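Local coordinates for Lmo1499 protein (PDB 4IIW) that probably cleaves nascent peptidoglycan strands endolytically as a lytic transglycosylase of the MltG family, thereby terminating their elongation, at residues L111-G116 with T195-A200; D120-R125 with K140-P145; E157-D162 with H170-Y175; N161-K166 with S218-L223; S226-K231 with D259-Y264. One frame throughout, in Å; residues are numbered along the deposited sequence.

Interaction 1: L111-G116 with T195-A200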
# COMPACT_ATOMS: atom_id res chain seq x y z
N LEU B 111 -35.21 -24.72 11.11
CA LEU B 111 -35.91 -24.32 9.88
C LEU B 111 -37.23 -23.64 10.24
O LEU B 111 -38.18 -24.31 10.63
CB LEU B 111 -36.17 -25.53 9.02
CG LEU B 111 -36.86 -25.32 7.69
CD1 LEU B 111 -36.23 -24.17 6.87
CD2 LEU B 111 -36.82 -26.64 6.91
N VAL B 112 -37.28 -22.30 10.14
CA VAL B 112 -38.48 -21.55 10.48
C VAL B 112 -39.26 -21.18 9.22
O VAL B 112 -38.71 -20.62 8.29
CB VAL B 112 -38.13 -20.26 11.24
CG1 VAL B 112 -39.40 -19.55 11.70
CG2 VAL B 112 -37.22 -20.56 12.44
N ILE B 113 -40.55 -21.51 9.19
CA ILE B 113 -41.40 -21.19 8.05
C ILE B 113 -42.54 -20.27 8.52
O ILE B 113 -43.47 -20.71 9.20
CB ILE B 113 -42.00 -22.46 7.39
CG1 ILE B 113 -40.89 -23.41 6.93
CG2 ILE B 113 -42.87 -22.07 6.22
CD1 ILE B 113 -39.95 -22.83 5.88
N PRO B 114 -42.48 -18.99 8.17
CA PRO B 114 -43.52 -18.08 8.60
C PRO B 114 -44.80 -18.14 7.76
O PRO B 114 -44.85 -18.74 6.69
CB PRO B 114 -42.88 -16.69 8.43
CG PRO B 114 -41.45 -16.91 7.97
CD PRO B 114 -41.43 -18.30 7.39
N GLU B 115 -45.83 -17.49 8.29
CA GLU B 115 -47.11 -17.34 7.62
C GLU B 115 -46.99 -16.42 6.40
O GLU B 115 -46.13 -15.55 6.35
CB GLU B 115 -48.09 -16.67 8.56
CG GLU B 115 -48.31 -17.38 9.85
CD GLU B 115 -49.04 -16.52 10.86
OE1 GLU B 115 -49.43 -15.37 10.51
OE2 GLU B 115 -49.23 -16.99 12.00
N GLY B 116 -47.88 -16.59 5.43
CA GLY B 116 -47.89 -15.75 4.24
C GLY B 116 -46.80 -16.07 3.23
O GLY B 116 -46.56 -15.30 2.31
N THR B 195 -42.50 -33.38 3.65
CA THR B 195 -43.46 -34.26 4.29
C THR B 195 -43.78 -33.78 5.69
O THR B 195 -44.94 -33.79 6.08
CB THR B 195 -43.00 -35.73 4.31
OG1 THR B 195 -42.86 -36.20 2.97
CG2 THR B 195 -44.01 -36.65 5.07
N GLU B 196 -42.78 -33.34 6.45
CA GLU B 196 -43.07 -32.88 7.81
C GLU B 196 -43.98 -31.65 7.84
O GLU B 196 -44.79 -31.50 8.74
CB GLU B 196 -41.79 -32.60 8.60
CG GLU B 196 -41.02 -33.85 8.93
CD GLU B 196 -41.80 -34.78 9.85
OE1 GLU B 196 -42.12 -34.37 10.99
OE2 GLU B 196 -42.06 -35.92 9.44
N MSE B 197 -43.86 -30.80 6.84
CA MSE B 197 -44.68 -29.61 6.77
C MSE B 197 -46.10 -29.99 6.37
O MSE B 197 -47.07 -29.40 6.89
CB MSE B 197 -44.10 -28.62 5.78
CG MSE B 197 -42.68 -28.18 6.14
SE MSE B 197 -41.93 -26.93 4.83
CE MSE B 197 -40.18 -26.71 5.64
N VAL B 198 -46.25 -30.97 5.49
CA VAL B 198 -47.58 -31.41 5.10
C VAL B 198 -48.26 -32.10 6.30
O VAL B 198 -49.46 -31.93 6.54
CB VAL B 198 -47.56 -32.33 3.85
CG1 VAL B 198 -48.93 -32.91 3.61
CG2 VAL B 198 -47.11 -31.54 2.63
N LYS B 199 -47.49 -32.85 7.07
CA LYS B 199 -47.99 -33.50 8.27
C LYS B 199 -48.44 -32.48 9.30
O LYS B 199 -49.45 -32.66 9.96
CB LYS B 199 -46.93 -34.45 8.85
CG LYS B 199 -47.16 -34.83 10.30
CD LYS B 199 -46.45 -36.10 10.68
CE LYS B 199 -44.99 -36.09 10.36
NZ LYS B 199 -44.37 -37.40 10.72
N ALA B 200 -47.68 -31.40 9.45
CA ALA B 200 -48.07 -30.36 10.41
C ALA B 200 -49.44 -29.79 10.02
O ALA B 200 -50.28 -29.54 10.88
CB ALA B 200 -47.02 -29.27 10.47
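Backbone hydrogen bonds fix the three residues that meet here: Leu111 is bonded to Tyr181, Ile113 to Ala179, and Met197, a selenomethionine, to Tyr177. The contact between them is wholly apolar. Met197 reaches out of helix 190-204 as a straight arm, extended beyond CG (chi2 179°, chi3 -178°), so that its terminal methyl CE arrives at the 111-116 segment while SE stays further back. CE settles between two aliphatic side chains, lying 3.6 Å from CD2 of Leu111 and 3.6 Å from CG1 of Ile113. A little further along the isoleucine branch, CD1 of Ile113 is 3.9 Å from the same methyl. Both aliphatic chains cross the selenomethionine at about a right angle, and it is the end, CE, that touches them. Val112, between them, turns its side chain the other way, as expected in an extended strand. All three touching residues are buried. The backbones themselves keep well apart, with CA of Ile113 9.1 Å from CA of Met197, and one long side chain bridges that distance. Ile122 of helix 119-129 and Tyr181 of strand 180-181 each touch both Met197 and Ile113. This is the packing of a helix against a short antiparallel two-stranded sheet, 111-112 with 180-181, in the core of the YceG-like fold.

Interaction 2: D120-R125 with K140-P145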
# COMPACT_ATOMS: atom_id res chain seq x y z
N ASP B 120 -42.12 -20.96 -3.13
CA ASP B 120 -40.81 -20.46 -3.58
C ASP B 120 -39.97 -19.98 -2.37
O ASP B 120 -38.79 -20.29 -2.26
CB ASP B 120 -40.94 -19.32 -4.60
CG ASP B 120 -39.78 -19.29 -5.58
OD1 ASP B 120 -39.78 -20.14 -6.51
OD2 ASP B 120 -38.89 -18.41 -5.45
N GLN B 121 -40.63 -19.25 -1.48
CA GLN B 121 -39.98 -18.69 -0.29
C GLN B 121 -39.62 -19.80 0.71
O GLN B 121 -38.58 -19.73 1.38
CB GLN B 121 -40.88 -17.64 0.37
CG GLN B 121 -41.13 -16.42 -0.52
CD GLN B 121 -42.21 -15.48 0.01
OE1 GLN B 121 -43.27 -15.90 0.46
NE2 GLN B 121 -41.96 -14.18 -0.11
N ILE B 122 -40.47 -20.82 0.79
CA ILE B 122 -40.20 -21.95 1.65
C ILE B 122 -38.97 -22.64 1.10
O ILE B 122 -38.12 -23.09 1.86
CB ILE B 122 -41.41 -22.92 1.72
CG1 ILE B 122 -42.60 -22.23 2.40
CG2 ILE B 122 -41.06 -24.21 2.51
CD1 ILE B 122 -43.91 -23.03 2.36
N ALA B 123 -38.85 -22.68 -0.22
CA ALA B 123 -37.71 -23.33 -0.85
C ALA B 123 -36.39 -22.66 -0.43
O ALA B 123 -35.37 -23.33 -0.25
CB ALA B 123 -37.86 -23.34 -2.35
N ASP B 124 -36.42 -21.33 -0.27
CA ASP B 124 -35.25 -20.55 0.17
C ASP B 124 -34.89 -20.90 1.61
O ASP B 124 -33.74 -21.17 1.92
CB ASP B 124 -35.52 -19.05 0.12
CG ASP B 124 -35.73 -18.51 -1.29
OD1 ASP B 124 -35.02 -18.92 -2.23
OD2 ASP B 124 -36.58 -17.62 -1.44
N ARG B 125 -35.88 -20.90 2.49
CA ARG B 125 -35.62 -21.19 3.89
C ARG B 125 -35.03 -22.60 3.99
O ARG B 125 -34.08 -22.83 4.76
CB ARG B 125 -36.88 -21.01 4.74
CG ARG B 125 -37.48 -19.59 4.66
CD ARG B 125 -36.62 -18.52 5.34
NE ARG B 125 -36.98 -18.33 6.74
CZ ARG B 125 -37.44 -17.19 7.27
NH1 ARG B 125 -37.73 -17.14 8.57
NH2 ARG B 125 -37.58 -16.10 6.54
N LYS B 140 -38.63 -28.68 -7.84
CA LYS B 140 -39.07 -29.83 -8.63
C LYS B 140 -39.76 -30.88 -7.74
O LYS B 140 -40.78 -31.42 -8.11
CB LYS B 140 -37.90 -30.47 -9.36
CG LYS B 140 -38.33 -31.62 -10.24
CD LYS B 140 -37.19 -32.18 -11.08
CE LYS B 140 -37.71 -33.26 -12.02
NZ LYS B 140 -36.64 -33.86 -12.84
N THR B 141 -39.18 -31.17 -6.58
CA THR B 141 -39.76 -32.16 -5.69
C THR B 141 -41.16 -31.72 -5.30
O THR B 141 -42.10 -32.50 -5.33
CB THR B 141 -38.92 -32.38 -4.40
OG1 THR B 141 -37.64 -32.94 -4.73
CG2 THR B 141 -39.63 -33.32 -3.48
N MSE B 142 -41.29 -30.45 -4.93
CA MSE B 142 -42.58 -29.90 -4.55
C MSE B 142 -43.65 -30.22 -5.57
O MSE B 142 -44.74 -30.65 -5.20
CB MSE B 142 -42.48 -28.37 -4.32
CG MSE B 142 -41.84 -27.99 -2.98
SE MSE B 142 -41.27 -26.14 -2.78
CE MSE B 142 -40.89 -26.17 -0.87
N ASP B 143 -43.34 -30.00 -6.84
CA ASP B 143 -44.30 -30.19 -7.94
C ASP B 143 -44.19 -31.56 -8.63
O ASP B 143 -44.88 -31.80 -9.62
CB ASP B 143 -44.16 -29.05 -9.00
CG ASP B 143 -44.70 -27.68 -8.49
OD1 ASP B 143 -44.82 -27.47 -7.26
OD2 ASP B 143 -45.00 -26.80 -9.33
N ASP B 144 -43.35 -32.45 -8.12
CA ASP B 144 -43.20 -33.78 -8.74
C ASP B 144 -44.50 -34.61 -8.64
O ASP B 144 -44.99 -34.90 -7.55
CB ASP B 144 -42.03 -34.54 -8.10
CG ASP B 144 -41.81 -35.91 -8.72
OD1 ASP B 144 -41.42 -35.98 -9.90
OD2 ASP B 144 -42.01 -36.92 -8.01
N PRO B 145 -45.08 -35.00 -9.79
CA PRO B 145 -46.31 -35.79 -9.78
C PRO B 145 -46.28 -36.97 -8.80
O PRO B 145 -47.26 -37.16 -8.06
CB PRO B 145 -46.43 -36.28 -11.23
CG PRO B 145 -45.77 -35.24 -12.02
CD PRO B 145 -44.65 -34.67 -11.16
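Met142, a selenomethionine on helix 135-143, points its side chain at Ile122 and Ala123 on helix 119-129. CB leaves the backbone toward the other helix, and CG continues the same course; between the two segments neither comes close to anything. The next atom, SE, draws nearer, to 4.4 Å from CB of Ala123. With chi2 at 166° and chi3 at 170° the chain is stretched out, and this carries CE right up to the facing helix. There the methyl lies 3.9 Å from CG2 of Ile122, the branch that stands anti to the isoleucine's backbone N. It is also 4.1 Å from the backbone N of Ala123, and 4.4 Å from CB of that residue. The small alanine lets the end of the chain lie close to the helix backbone. The two helices are consecutive in the sequence, and this buried apolar patch packs one against the other. Lys135, at the start of the second helix, forms salt bridges with Asp120 and Asp124 and so ties the two helices through charge as well. Leu119 and Ile126 also touch Met142, and Ile194 of helix 190-204 covers it from a third helix.

Interaction 3: E157-D162 with H170-Y175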
# COMPACT_ATOMS: atom_id res chain seq x y z
N GLU B 157 -57.05 -37.13 4.31
CA GLU B 157 -58.09 -36.24 4.85
C GLU B 157 -57.74 -34.78 4.54
O GLU B 157 -58.62 -33.91 4.55
CB GLU B 157 -58.20 -36.34 6.38
CG GLU B 157 -58.20 -37.72 7.01
CD GLU B 157 -59.28 -38.62 6.48
OE1 GLU B 157 -60.29 -38.11 5.95
OE2 GLU B 157 -59.11 -39.86 6.62
N THR B 158 -56.46 -34.52 4.25
CA THR B 158 -55.96 -33.16 4.07
C THR B 158 -55.61 -32.80 2.65
O THR B 158 -56.06 -31.77 2.18
CB THR B 158 -54.71 -32.95 4.96
OG1 THR B 158 -55.09 -33.06 6.34
CG2 THR B 158 -54.11 -31.58 4.75
N VAL B 159 -54.78 -33.60 1.99
CA VAL B 159 -54.40 -33.35 0.59
C VAL B 159 -55.18 -34.31 -0.27
O VAL B 159 -54.91 -35.50 -0.24
CB VAL B 159 -52.87 -33.59 0.34
CG1 VAL B 159 -52.50 -33.17 -1.07
CG2 VAL B 159 -52.01 -32.83 1.34
N THR B 160 -56.15 -33.83 -1.04
CA THR B 160 -56.99 -34.69 -1.86
C THR B 160 -56.78 -34.44 -3.34
O THR B 160 -55.94 -33.62 -3.72
CB THR B 160 -58.45 -34.39 -1.58
OG1 THR B 160 -58.77 -33.09 -2.11
CG2 THR B 160 -58.73 -34.42 -0.09
N ASN B 161 -57.55 -35.13 -4.19
CA ASN B 161 -57.49 -34.90 -5.63
C ASN B 161 -57.70 -33.44 -6.03
O ASN B 161 -57.36 -33.04 -7.14
CB ASN B 161 -58.50 -35.79 -6.39
CG ASN B 161 -58.03 -37.23 -6.53
OD1 ASN B 161 -56.95 -37.61 -6.06
ND2 ASN B 161 -58.83 -38.05 -7.19
N ASP B 162 -58.25 -32.63 -5.13
CA ASP B 162 -58.43 -31.21 -5.40
C ASP B 162 -57.13 -30.54 -5.86
O ASP B 162 -57.15 -29.69 -6.74
CB ASP B 162 -59.04 -30.48 -4.18
CG ASP B 162 -60.56 -30.77 -4.00
OD1 ASP B 162 -61.19 -31.27 -4.96
OD2 ASP B 162 -61.13 -30.48 -2.92
N HIS B 170 -49.01 -24.62 -8.55
CA HIS B 170 -48.20 -25.53 -7.75
C HIS B 170 -49.08 -26.31 -6.78
O HIS B 170 -49.51 -25.80 -5.76
CB HIS B 170 -47.12 -24.76 -6.99
CG HIS B 170 -46.30 -23.86 -7.87
ND1 HIS B 170 -45.49 -24.35 -8.88
CD2 HIS B 170 -46.13 -22.52 -7.86
CE1 HIS B 170 -44.88 -23.34 -9.48
NE2 HIS B 170 -45.25 -22.22 -8.88
N PRO B 171 -49.33 -27.58 -7.07
CA PRO B 171 -50.26 -28.39 -6.30
C PRO B 171 -50.26 -28.22 -4.77
O PRO B 171 -51.33 -28.13 -4.18
CB PRO B 171 -49.86 -29.81 -6.68
CG PRO B 171 -49.37 -29.66 -8.07
CD PRO B 171 -48.64 -28.38 -8.10
N LEU B 172 -49.09 -28.16 -4.14
CA LEU B 172 -49.01 -28.08 -2.67
C LEU B 172 -48.97 -26.66 -2.12
O LEU B 172 -48.75 -26.44 -0.92
CB LEU B 172 -47.82 -28.90 -2.15
CG LEU B 172 -47.87 -30.40 -2.50
CD1 LEU B 172 -46.57 -31.10 -2.14
CD2 LEU B 172 -49.02 -31.10 -1.80
N GLU B 173 -49.19 -25.67 -2.98
CA GLU B 173 -49.19 -24.29 -2.51
C GLU B 173 -50.22 -24.22 -1.40
O GLU B 173 -51.35 -24.62 -1.58
CB GLU B 173 -49.54 -23.33 -3.65
CG GLU B 173 -49.29 -21.88 -3.31
CD GLU B 173 -47.80 -21.52 -3.30
OE1 GLU B 173 -47.17 -21.48 -4.39
OE2 GLU B 173 -47.27 -21.23 -2.21
N GLY B 174 -49.81 -23.77 -0.23
CA GLY B 174 -50.70 -23.63 0.93
C GLY B 174 -50.74 -24.81 1.88
O GLY B 174 -51.26 -24.69 2.99
N TYR B 175 -50.17 -25.93 1.47
CA TYR B 175 -50.21 -27.16 2.28
C TYR B 175 -48.98 -27.42 3.17
O TYR B 175 -48.94 -28.39 3.90
CB TYR B 175 -50.49 -28.35 1.38
CG TYR B 175 -51.89 -28.37 0.85
CD1 TYR B 175 -52.24 -27.66 -0.29
CD2 TYR B 175 -52.87 -29.11 1.48
CE1 TYR B 175 -53.55 -27.69 -0.79
CE2 TYR B 175 -54.18 -29.15 0.99
CZ TYR B 175 -54.51 -28.45 -0.14
OH TYR B 175 -55.82 -28.51 -0.60
O HOH W 1 -57.07 -31.10 -0.19
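Two overlapping beta turns, type I from His170 to Glu173 and type II from Leu172 to Tyr175, with Gly174 at a phi of 93°, curl the 170-175 segment so that Leu172 and Tyr175 both meet Val159. Each valine branch has its own partner. CG1 of Val159 lies 4.1 Å from CD2 of Leu172, the two side chains being roughly perpendicular, while CG2 packs 3.8 Å from CD2 of Tyr175. The tyrosine ring also presents its edge to the opposite backbone: the carbonyl O of Thr158 lies near the ring plane, 3.4 Å from CE2. The whole is a contact within the long irregular connection between helix 145-154 and strand 180-181, and Ile152 and Val198 add helix side chains around Val159. At the polar end, a water joins the two segments. It donates to O of Thr158 at 2.7 Å, accepts from N of Thr160 at 3.0 Å, and is hydrogen-bonded to OH of Tyr175 at 2.9 Å. That hydroxyl has a second partner in ND1 of His220. Just beyond, OG1 of Thr160 accepts from N of Asp162 at 3.1 Å, an ST turn that shapes the start of the 3-10 segment.

Interaction 4: N161-K166 with S218-L223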
# COMPACT_ATOMS: atom_id res chain seq x y z
N ASN B 161 -57.55 -35.13 -4.19
CA ASN B 161 -57.49 -34.90 -5.63
C ASN B 161 -57.70 -33.44 -6.03
O ASN B 161 -57.36 -33.04 -7.14
CB ASN B 161 -58.50 -35.79 -6.39
CG ASN B 161 -58.03 -37.23 -6.53
OD1 ASN B 161 -56.95 -37.61 -6.06
ND2 ASN B 161 -58.83 -38.05 -7.19
N ASP B 162 -58.25 -32.63 -5.13
CA ASP B 162 -58.43 -31.21 -5.40
C ASP B 162 -57.13 -30.54 -5.86
O ASP B 162 -57.15 -29.69 -6.74
CB ASP B 162 -59.04 -30.48 -4.18
CG ASP B 162 -60.56 -30.77 -4.00
OD1 ASP B 162 -61.19 -31.27 -4.96
OD2 ASP B 162 -61.13 -30.48 -2.92
N VAL B 163 -55.99 -30.96 -5.31
CA VAL B 163 -54.71 -30.37 -5.67
C VAL B 163 -54.25 -30.69 -7.08
O VAL B 163 -53.35 -30.05 -7.59
CB VAL B 163 -53.58 -30.78 -4.70
CG1 VAL B 163 -53.99 -30.47 -3.25
CG2 VAL B 163 -53.22 -32.25 -4.87
N LEU B 164 -54.85 -31.67 -7.71
CA LEU B 164 -54.45 -32.03 -9.06
C LEU B 164 -55.26 -31.28 -10.11
O LEU B 164 -55.31 -31.70 -11.26
CB LEU B 164 -54.58 -33.54 -9.29
CG LEU B 164 -53.76 -34.47 -8.38
CD1 LEU B 164 -53.97 -35.91 -8.85
CD2 LEU B 164 -52.29 -34.11 -8.39
N ASN B 165 -55.90 -30.18 -9.74
CA ASN B 165 -56.69 -29.47 -10.73
C ASN B 165 -55.79 -28.73 -11.73
O ASN B 165 -54.96 -27.90 -11.38
CB ASN B 165 -57.73 -28.54 -10.10
CG ASN B 165 -58.52 -27.77 -11.16
OD1 ASN B 165 -57.96 -26.99 -11.92
ND2 ASN B 165 -59.83 -27.98 -11.18
N LYS B 166 -56.01 -29.07 -12.98
CA LYS B 166 -55.30 -28.54 -14.13
C LYS B 166 -54.91 -27.05 -14.04
O LYS B 166 -53.86 -26.66 -14.51
CB LYS B 166 -56.19 -28.78 -15.36
CG LYS B 166 -56.69 -30.26 -15.50
CD LYS B 166 -57.66 -30.48 -16.70
CE LYS B 166 -56.97 -30.31 -18.03
NZ LYS B 166 -57.90 -30.53 -19.18
N SER B 218 -64.46 -27.78 1.58
CA SER B 218 -63.33 -28.68 1.36
C SER B 218 -62.12 -28.08 2.03
O SER B 218 -62.07 -26.87 2.27
CB SER B 218 -63.06 -28.82 -0.13
OG SER B 218 -62.64 -27.57 -0.68
N VAL B 219 -61.13 -28.91 2.35
CA VAL B 219 -59.90 -28.39 2.93
C VAL B 219 -59.28 -27.41 1.92
O VAL B 219 -58.74 -26.37 2.30
CB VAL B 219 -58.89 -29.51 3.27
CG1 VAL B 219 -57.56 -28.90 3.68
CG2 VAL B 219 -59.43 -30.44 4.40
N HIS B 220 -59.41 -27.72 0.64
CA HIS B 220 -58.81 -26.89 -0.39
C HIS B 220 -59.42 -25.49 -0.48
O HIS B 220 -58.68 -24.50 -0.57
CB HIS B 220 -58.86 -27.60 -1.74
CG HIS B 220 -58.00 -26.96 -2.79
ND1 HIS B 220 -56.62 -26.96 -2.72
CD2 HIS B 220 -58.32 -26.33 -3.94
CE1 HIS B 220 -56.13 -26.35 -3.78
NE2 HIS B 220 -57.14 -25.97 -4.55
N LYS B 221 -60.74 -25.38 -0.46
CA LYS B 221 -61.35 -24.02 -0.48
C LYS B 221 -61.06 -23.31 0.83
O LYS B 221 -60.83 -22.11 0.86
CB LYS B 221 -62.86 -24.05 -0.81
CG LYS B 221 -63.11 -24.42 -2.28
CD LYS B 221 -64.56 -24.33 -2.70
CE LYS B 221 -64.68 -24.58 -4.21
NZ LYS B 221 -66.10 -24.64 -4.69
N PHE B 222 -61.02 -24.06 1.91
CA PHE B 222 -60.68 -23.53 3.23
C PHE B 222 -59.32 -22.85 3.22
O PHE B 222 -59.19 -21.72 3.64
CB PHE B 222 -60.68 -24.67 4.25
CG PHE B 222 -60.11 -24.30 5.59
CD1 PHE B 222 -60.62 -23.22 6.30
CD2 PHE B 222 -59.14 -25.09 6.19
CE1 PHE B 222 -60.13 -22.90 7.56
CE2 PHE B 222 -58.66 -24.79 7.45
CZ PHE B 222 -59.15 -23.69 8.14
N LEU B 223 -58.31 -23.56 2.73
CA LEU B 223 -56.97 -22.99 2.69
C LEU B 223 -56.85 -21.89 1.67
O LEU B 223 -56.00 -21.00 1.81
CB LEU B 223 -55.92 -24.09 2.45
CG LEU B 223 -55.87 -25.13 3.58
CD1 LEU B 223 -54.92 -26.26 3.21
CD2 LEU B 223 -55.45 -24.46 4.87
O HOH W 2 -59.76 -30.58 -0.52
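Asp162 and His220 form the close part of this contact through carbon: CB of Asp162 lies 3.8 Å from CB of His220 and 3.9 Å from its CG. The carbonyl O of Asp162 sits over one face of the imidazole. From the next residue, CG1 of Val163 comes within 4.4 Å of ND1 in an oblique approach. His220 and Val163 are buried, and CG of His220 stands anti to its backbone N (chi1 -167°), a turn that lays the ring alongside the 3-10 segment 161-163. The other part is wetter. Asp162 and Ser218 are partly exposed, and the carboxylate plane of Asp162 is 50° from that of the imidazole. OD2 of Asp162 lies 3.8 Å from CB of Ser218. A water bridges to the helix, donating a hydrogen bond to OD2 of Asp162 (2.8 Å) and accepting one from the backbone N of His220 (3.1 Å). Ser218 is the N-cap of helix 219-232: its OG accepts from N of Lys221 at 2.9 Å in a nearly straight bond, 168° at the hydrogen. Both ring nitrogens of His220 have partners beyond the two segments, ND1 in OH of Tyr175 and NE2 in the carbonyl O of Pro294. The aspartate faces the helix start through water, and that N-terminal end would probably favour its negative charge; the bond to Pro294 implies a proton on NE2.

Interaction 5: S226-K231 with D259-Y264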
# COMPACT_ATOMS: atom_id res chain seq x y z
N SER B 226 -58.30 -18.80 3.45
CA SER B 226 -57.36 -18.45 4.49
C SER B 226 -56.21 -17.66 3.89
O SER B 226 -55.85 -16.63 4.44
CB SER B 226 -56.84 -19.70 5.20
OG SER B 226 -57.90 -20.34 5.88
N SER B 227 -55.68 -18.11 2.75
CA SER B 227 -54.52 -17.44 2.14
C SER B 227 -54.80 -16.03 1.62
O SER B 227 -53.96 -15.13 1.80
CB SER B 227 -53.92 -18.28 1.00
OG SER B 227 -54.82 -18.40 -0.06
N ILE B 228 -55.94 -15.83 0.96
CA ILE B 228 -56.23 -14.49 0.44
C ILE B 228 -56.47 -13.56 1.63
O ILE B 228 -56.19 -12.35 1.54
CB ILE B 228 -57.37 -14.46 -0.60
CG1 ILE B 228 -58.72 -14.82 -0.00
CG2 ILE B 228 -57.08 -15.42 -1.72
CD1 ILE B 228 -59.85 -14.75 -1.04
N ILE B 229 -56.96 -14.12 2.74
CA ILE B 229 -57.16 -13.34 3.98
C ILE B 229 -55.80 -13.01 4.57
O ILE B 229 -55.57 -11.87 4.98
CB ILE B 229 -58.02 -14.08 5.05
CG1 ILE B 229 -59.45 -14.33 4.56
CG2 ILE B 229 -58.12 -13.28 6.33
CD1 ILE B 229 -60.29 -15.22 5.51
N GLU B 230 -54.90 -14.00 4.61
CA GLU B 230 -53.55 -13.81 5.16
C GLU B 230 -52.77 -12.68 4.46
O GLU B 230 -52.30 -11.77 5.12
CB GLU B 230 -52.73 -15.10 5.07
CG GLU B 230 -51.36 -15.04 5.77
CD GLU B 230 -51.45 -15.15 7.29
OE1 GLU B 230 -52.43 -15.74 7.78
OE2 GLU B 230 -50.53 -14.67 8.00
N LYS B 231 -52.67 -12.73 3.14
CA LYS B 231 -51.91 -11.72 2.40
C LYS B 231 -52.53 -10.32 2.43
O LYS B 231 -51.85 -9.35 2.11
CB LYS B 231 -51.69 -12.13 0.93
CG LYS B 231 -50.93 -13.44 0.71
CD LYS B 231 -49.60 -13.50 1.44
CE LYS B 231 -48.62 -12.39 1.03
NZ LYS B 231 -47.35 -12.46 1.85
N ASP B 259 -55.21 -7.96 -4.83
CA ASP B 259 -53.86 -7.81 -5.43
C ASP B 259 -52.92 -8.97 -5.22
O ASP B 259 -52.26 -9.41 -6.16
CB ASP B 259 -53.16 -6.53 -4.92
CG ASP B 259 -53.77 -5.26 -5.48
OD1 ASP B 259 -54.80 -5.34 -6.18
OD2 ASP B 259 -53.21 -4.17 -5.22
N PRO B 260 -52.83 -9.47 -3.98
CA PRO B 260 -51.95 -10.59 -3.74
C PRO B 260 -52.16 -11.75 -4.71
O PRO B 260 -51.19 -12.46 -5.02
CB PRO B 260 -52.29 -11.01 -2.31
CG PRO B 260 -52.66 -9.76 -1.65
CD PRO B 260 -53.40 -8.96 -2.71
N THR B 261 -53.39 -11.96 -5.18
CA THR B 261 -53.64 -13.06 -6.11
C THR B 261 -53.05 -12.70 -7.47
O THR B 261 -52.59 -13.58 -8.19
CB THR B 261 -55.14 -13.46 -6.24
OG1 THR B 261 -55.91 -12.40 -6.84
CG2 THR B 261 -55.72 -13.85 -4.88
N VAL B 262 -53.07 -11.42 -7.81
CA VAL B 262 -52.46 -10.96 -9.06
C VAL B 262 -50.94 -11.17 -8.99
O VAL B 262 -50.32 -11.69 -9.93
CB VAL B 262 -52.80 -9.49 -9.36
CG1 VAL B 262 -51.94 -8.96 -10.51
CG2 VAL B 262 -54.27 -9.35 -9.66
N LEU B 263 -50.33 -10.76 -7.88
CA LEU B 263 -48.89 -10.92 -7.70
C LEU B 263 -48.51 -12.40 -7.75
O LEU B 263 -47.51 -12.77 -8.36
CB LEU B 263 -48.42 -10.29 -6.38
CG LEU B 263 -48.57 -8.77 -6.23
CD1 LEU B 263 -48.10 -8.34 -4.85
CD2 LEU B 263 -47.82 -7.99 -7.33
N TYR B 264 -49.31 -13.25 -7.11
CA TYR B 264 -49.03 -14.67 -7.12
C TYR B 264 -49.14 -15.21 -8.55
O TYR B 264 -48.36 -16.08 -8.95
CB TYR B 264 -49.94 -15.43 -6.18
CG TYR B 264 -49.63 -16.91 -6.18
CD1 TYR B 264 -48.56 -17.42 -5.45
CD2 TYR B 264 -50.39 -17.79 -6.94
CE1 TYR B 264 -48.27 -18.78 -5.46
CE2 TYR B 264 -50.10 -19.15 -6.96
CZ TYR B 264 -49.04 -19.63 -6.22
OH TYR B 264 -48.76 -20.97 -6.24
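Matching first torsions bring Ile228 and Thr261 together: chi1 of 67° and 66° places CG1 of the isoleucine and OG1 of the threonine between backbone N and carbonyl carbon, leaving each CG2 to reach across. These methyls meet at 3.8 Å. The threonine hydroxyl is occupied apart from this, bonded to Thr286 OG1 and Thr258 O. Next to this pair, Lys231, about a turn further along its helix, and Pro260, the neighbour of Thr261, slide past each other in opposite directions, with CB of Lys231 3.5 Å from CB and 3.6 Å from CG of Pro260. Here the end of helix 219-232 packs on the first turn of helix 259-265, close to the predicted active site: the side chain of Pro260 is about 4 Å from that of Glu232, a residue probably important for catalysis. Beyond the proline the lysine chain bends at chi2 and chi3, taking NZ away to the carbonyl O of Gly116. Phe246 of helix 239-251 also touches Ile228.

How the interactions relate
Read from the N terminus, interaction 1 closes the longest of the loops, bringing strand 111-112 to helix 190-204. Interactions 2 and 3 fall within that span, one after the other: the first folds helix 119-129 onto helix 135-143, the second gathers the irregular connection after helix 145-154. Ile122 packs on Met197 between interactions 1 and 2, and Asp143 with His170 joins 2 to 3. Interaction 4 starts from an overlapping part of the chain, sharing Asn161 and Asp162 with interaction 3, but runs on to 218-223, so it crosses interaction 1. Interaction 5 follows in series on the same helix, 219-232, and is tied back to the others through Gly116 with Lys231 and Glu173 with Tyr264.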